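Local coordinates for glycosyl hydrolase family 61, 2 protein (Heterobasidion irregulare TC 32-1, PDB 5NNS) that cleaves cellulose oxidatively as a secreted, copper-dependent lytic polysaccharide monooxygenase of family AA9, yielding C1-oxidised products, at residues 48-53 with 166-171; 118-123 with 205-210. One frame throughout, in Å; residues are numbered along the deposited sequence.

Contact 1 (48-53 with 166-171)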
# COMPACT_ATOMS: atom_id res chain seq x y z
N SER A 48 8.29 -2.97 2.49
CA SER A 48 7.86 -2.62 1.14
C SER A 48 6.74 -3.53 0.62
O SER A 48 5.69 -3.03 0.21
CB SER A 48 9.03 -2.63 0.14
OG SER A 48 9.68 -3.88 0.12
N CYS A 49 6.96 -4.84 0.66
CA CYS A 49 5.99 -5.80 0.11
C CYS A 49 5.64 -6.96 1.04
O CYS A 49 5.17 -8.01 0.59
CB CYS A 49 6.48 -6.29 -1.25
SG CYS A 49 6.60 -4.96 -2.46
N ASN A 50 5.81 -6.73 2.35
CA ASN A 50 5.50 -7.70 3.41
C ASN A 50 6.51 -8.84 3.47
O ASN A 50 7.46 -8.87 2.69
CB ASN A 50 4.06 -8.24 3.28
CG ASN A 50 3.35 -8.35 4.63
OD1 ASN A 50 3.97 -8.70 5.64
ND2 ASN A 50 2.05 -8.08 4.63
N ILE A 51 6.30 -9.75 4.41
CA ILE A 51 7.14 -10.92 4.61
C ILE A 51 6.50 -12.13 3.90
O ILE A 51 5.34 -12.45 4.17
CB ILE A 51 7.33 -11.24 6.11
CG1 ILE A 51 8.10 -10.10 6.80
CG2 ILE A 51 8.07 -12.56 6.30
CD1 ILE A 51 8.01 -10.10 8.31
N ASN A 52 7.21 -12.82 2.99
CA ASN A 52 8.59 -12.51 2.60
C ASN A 52 8.69 -11.51 1.44
O ASN A 52 9.78 -11.06 1.10
CB ASN A 52 9.38 -13.79 2.28
CG ASN A 52 8.77 -14.61 1.15
OD1 ASN A 52 7.88 -14.16 0.43
ND2 ASN A 52 9.26 -15.83 1.00
N GLY A 53 7.55 -11.16 0.83
CA GLY A 53 7.53 -10.22 -0.30
C GLY A 53 8.10 -10.79 -1.58
O GLY A 53 8.36 -10.06 -2.54
N PHE A 166 1.64 -1.90 10.41
CA PHE A 166 1.71 -1.72 8.98
C PHE A 166 1.27 -3.01 8.29
O PHE A 166 1.77 -4.09 8.62
CB PHE A 166 3.14 -1.38 8.56
CG PHE A 166 3.66 -0.12 9.19
CD1 PHE A 166 3.46 1.11 8.57
CD2 PHE A 166 4.36 -0.15 10.39
CE1 PHE A 166 3.94 2.28 9.15
CE2 PHE A 166 4.85 1.01 10.96
CZ PHE A 166 4.63 2.23 10.34
N TYR A 167 0.33 -2.89 7.35
CA TYR A 167 -0.16 -4.03 6.57
C TYR A 167 0.00 -3.71 5.08
O TYR A 167 -0.91 -3.16 4.47
CB TYR A 167 -1.63 -4.30 6.86
CG TYR A 167 -1.94 -4.70 8.28
CD1 TYR A 167 -1.84 -6.03 8.68
CD2 TYR A 167 -2.38 -3.77 9.21
CE1 TYR A 167 -2.15 -6.41 9.97
CE2 TYR A 167 -2.69 -4.13 10.50
CZ TYR A 167 -2.59 -5.46 10.87
OH TYR A 167 -2.88 -5.83 12.16
N PRO A 168 1.18 -4.04 4.51
CA PRO A 168 1.45 -3.74 3.11
C PRO A 168 1.32 -4.95 2.19
O PRO A 168 1.72 -6.04 2.58
CB PRO A 168 2.91 -3.28 3.15
CG PRO A 168 3.51 -4.09 4.24
CD PRO A 168 2.41 -4.48 5.20
N GLU A 169 0.78 -4.75 1.00
CA GLU A 169 0.88 -5.74 -0.09
C GLU A 169 1.27 -5.04 -1.39
O GLU A 169 1.04 -3.84 -1.55
CB GLU A 169 -0.42 -6.51 -0.28
CG GLU A 169 -0.60 -7.70 0.65
CD GLU A 169 -1.01 -7.32 2.05
OE1 GLU A 169 -1.94 -6.50 2.20
OE2 GLU A 169 -0.42 -7.87 3.02
N CYS A 170 1.86 -5.82 -2.29
CA CYS A 170 2.35 -5.33 -3.59
C CYS A 170 1.78 -6.13 -4.75
O CYS A 170 1.62 -7.34 -4.64
CB CYS A 170 3.87 -5.42 -3.64
SG CYS A 170 4.69 -4.22 -2.57
N ALA A 171 1.51 -5.44 -5.85
CA ALA A 171 1.08 -6.05 -7.11
C ALA A 171 1.95 -5.53 -8.24
O ALA A 171 2.31 -4.35 -8.25
CB ALA A 171 -0.38 -5.73 -7.37
O HOH W 1 2.76 -8.29 -1.15
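C49 and C170 are joined by a disulfide that fastens the loop 48-53 to the strand 165-176 of the AA9 beta-sandwich. C49 SG and C170 SG lie 2.1 Å apart with chi3 at -79°. Next to the bridge, the N50 side chain crosses that of P168 at about a right angle, its ND2 nearest the ring at CD. N50 ND2 serves two acceptors, P168 O at 2.9 Å and E169 OE2 at 3.0 Å, through clearly bent bonds. OE2 is met on its anti side but with ND2 tilted well out of the carboxylate plane; OE2 itself lies near the amide plane, whereas the carbonyl sits well off it. Because P168 O and E169 OE2 approach each other as two acceptors, the shared donor probably eases their repulsion. At its other end the N50 amide is steadied by I51 N, which donates to OD1. A water bridges the two backbones, donating to C49 O and accepting from C170 N, the latter at 2.9 Å. Further out, the C170 side chain rests on W106 and I150. Y167, one step before P168, belongs to the copper site together with H1 and H80, so the strand gripped here also carries a metal ligand. The second carboxylate oxygen of E169, OE1, accepts from V4 N.

Contact 2 (118-123 with 205-210)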
# COMPACT_ATOMS: atom_id res chain seq x y z
N THR A 118 -12.00 13.66 15.95
CA THR A 118 -10.80 13.49 16.75
C THR A 118 -10.19 12.14 16.45
O THR A 118 -10.83 11.29 15.83
CB THR A 118 -11.13 13.55 18.24
OG1 THR A 118 -12.04 12.50 18.57
CG2 THR A 118 -11.74 14.90 18.61
N LEU A 119 -8.95 11.95 16.90
CA LEU A 119 -8.25 10.67 16.69
C LEU A 119 -9.10 9.48 17.15
O LEU A 119 -9.14 8.45 16.47
CB LEU A 119 -6.91 10.66 17.44
CG LEU A 119 -5.81 11.65 17.06
CD1 LEU A 119 -4.65 11.51 18.03
CD2 LEU A 119 -5.33 11.45 15.63
N THR A 120 -9.78 9.64 18.28
CA THR A 120 -10.50 8.53 18.94
C THR A 120 -11.99 8.37 18.59
O THR A 120 -12.55 7.29 18.82
CB THR A 120 -10.40 8.67 20.46
OG1 THR A 120 -10.92 9.95 20.86
CG2 THR A 120 -8.96 8.54 20.90
N SER A 121 -12.63 9.43 18.08
CA SER A 121 -14.05 9.40 17.70
C SER A 121 -14.34 9.87 16.26
O SER A 121 -15.50 9.99 15.87
CB SER A 121 -14.87 10.25 18.67
OG SER A 121 -14.81 11.63 18.32
N GLY A 122 -13.30 10.07 15.45
CA GLY A 122 -13.44 10.66 14.11
C GLY A 122 -13.62 9.64 13.00
O GLY A 122 -13.78 8.44 13.25
N THR A 123 -13.61 10.13 11.77
CA THR A 123 -13.71 9.29 10.59
C THR A 123 -12.33 9.16 9.95
O THR A 123 -11.70 10.17 9.61
CB THR A 123 -14.68 9.90 9.56
OG1 THR A 123 -15.98 10.00 10.16
CG2 THR A 123 -14.77 9.05 8.29
N ASP A 205 -0.08 7.47 20.65
CA ASP A 205 -1.03 6.93 21.60
C ASP A 205 -2.25 7.82 21.44
O ASP A 205 -2.29 8.91 21.99
CB ASP A 205 -0.46 7.00 23.02
CG ASP A 205 -1.47 6.60 24.10
OD1 ASP A 205 -2.49 5.94 23.81
OD2 ASP A 205 -1.21 6.95 25.27
N ILE A 206 -3.22 7.34 20.67
CA ILE A 206 -4.45 8.12 20.40
C ILE A 206 -5.27 8.39 21.67
O ILE A 206 -5.95 9.42 21.76
CB ILE A 206 -5.35 7.46 19.31
CG1 ILE A 206 -5.92 6.11 19.75
CG2 ILE A 206 -4.58 7.32 18.00
CD1 ILE A 206 -6.88 5.50 18.75
N TYR A 207 -5.17 7.50 22.66
CA TYR A 207 -5.97 7.57 23.90
C TYR A 207 -5.52 8.66 24.89
O TYR A 207 -6.31 9.06 25.74
CB TYR A 207 -6.02 6.20 24.58
CG TYR A 207 -6.43 5.14 23.59
CD1 TYR A 207 -7.69 5.17 22.99
CD2 TYR A 207 -5.54 4.13 23.19
CE1 TYR A 207 -8.06 4.22 22.04
CE2 TYR A 207 -5.91 3.18 22.25
CZ TYR A 207 -7.17 3.23 21.68
OH TYR A 207 -7.58 2.32 20.75
N SER A 208 -4.29 9.14 24.77
CA SER A 208 -3.84 10.34 25.48
C SER A 208 -3.96 11.63 24.65
O SER A 208 -3.40 12.65 25.02
CB SER A 208 -2.38 10.16 25.93
OG SER A 208 -2.26 9.00 26.74
N HIS A 209 -4.69 11.58 23.53
CA HIS A 209 -4.86 12.72 22.62
C HIS A 209 -6.26 12.68 22.02
O HIS A 209 -6.44 12.88 20.81
CB HIS A 209 -3.80 12.69 21.51
CG HIS A 209 -2.40 12.89 22.00
ND1 HIS A 209 -1.56 11.84 22.30
CD2 HIS A 209 -1.71 14.02 22.26
CE1 HIS A 209 -0.40 12.31 22.72
NE2 HIS A 209 -0.46 13.63 22.70
N GLU A 210 -7.26 12.45 22.87
CA GLU A 210 -8.62 12.17 22.43
C GLU A 210 -9.39 13.37 21.89
O GLU A 210 -10.46 13.19 21.30
CB GLU A 210 -9.43 11.50 23.55
CG GLU A 210 -8.80 10.22 24.10
CD GLU A 210 -9.83 9.18 24.54
OE1 GLU A 210 -10.87 9.55 25.12
OE2 GLU A 210 -9.58 7.97 24.33
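T120 and L119 lie against the loop 205-210, where a loop of the AA9 beta-sandwich that carries the glucan-binding D205, Y207 and E210 packs on the loop 118-123. The apolar part centres on the buried L119 and I206: L119 CB faces I206 CB at 4.0 Å. The L119 and H209 side chains lie side by side, pointing the same way, with L119 CD1 3.8 Å from H209 CB. The T120 methyl does more, with CG2 3.3 Å from I206 O and 3.6 Å from E210 CG, and a looser, oblique approach to the Y207 ring. That ring carries I206 CG1 over the centre of one face, while its OH is hydrogen-bonded to H159 O. Polar links across the contact are few. T120 OG1, placed between its backbone N and carbonyl carbon (chi1 57°), makes a weak hydrogen bond of 3.3 Å to E210 O. With an alanine here, E210 O would probably lose this weak bond, and without the methyl against I206 O and E210 CG the E210 chain, which crosses T120 at about a right angle, would be freer to turn. D205 organises its own loop: S208 OG reaches D205 OD2 at 2.7 Å from above the carboxylate plane, and OD1 is also hydrogen-bonded to S161 OG. The H209 ring is fixed by an almost straight bond from ND1, at 178°, to D205 O, which lies in the ring plane 3.0 Å away.

From the N terminus, the chain first passes through 48-53, in the long loop between strands 12-15 and 63-66. It reaches 118-123 in the loop between strands 106-116 and 123-124, then 166-171 on strand 165-176, and finally 205-210 in the loop that follows that strand. Contact 1 thus closes a loop of 112 residues and contact 2 one of 81, and the two cross instead of nesting. Contact 1 ties a loop to the mixed sheet near the middle of the molecule; contact 2 joins two peripheral loops, its centre about 23 Å from the chain centre. Their centres are 27 Å apart and they do not touch.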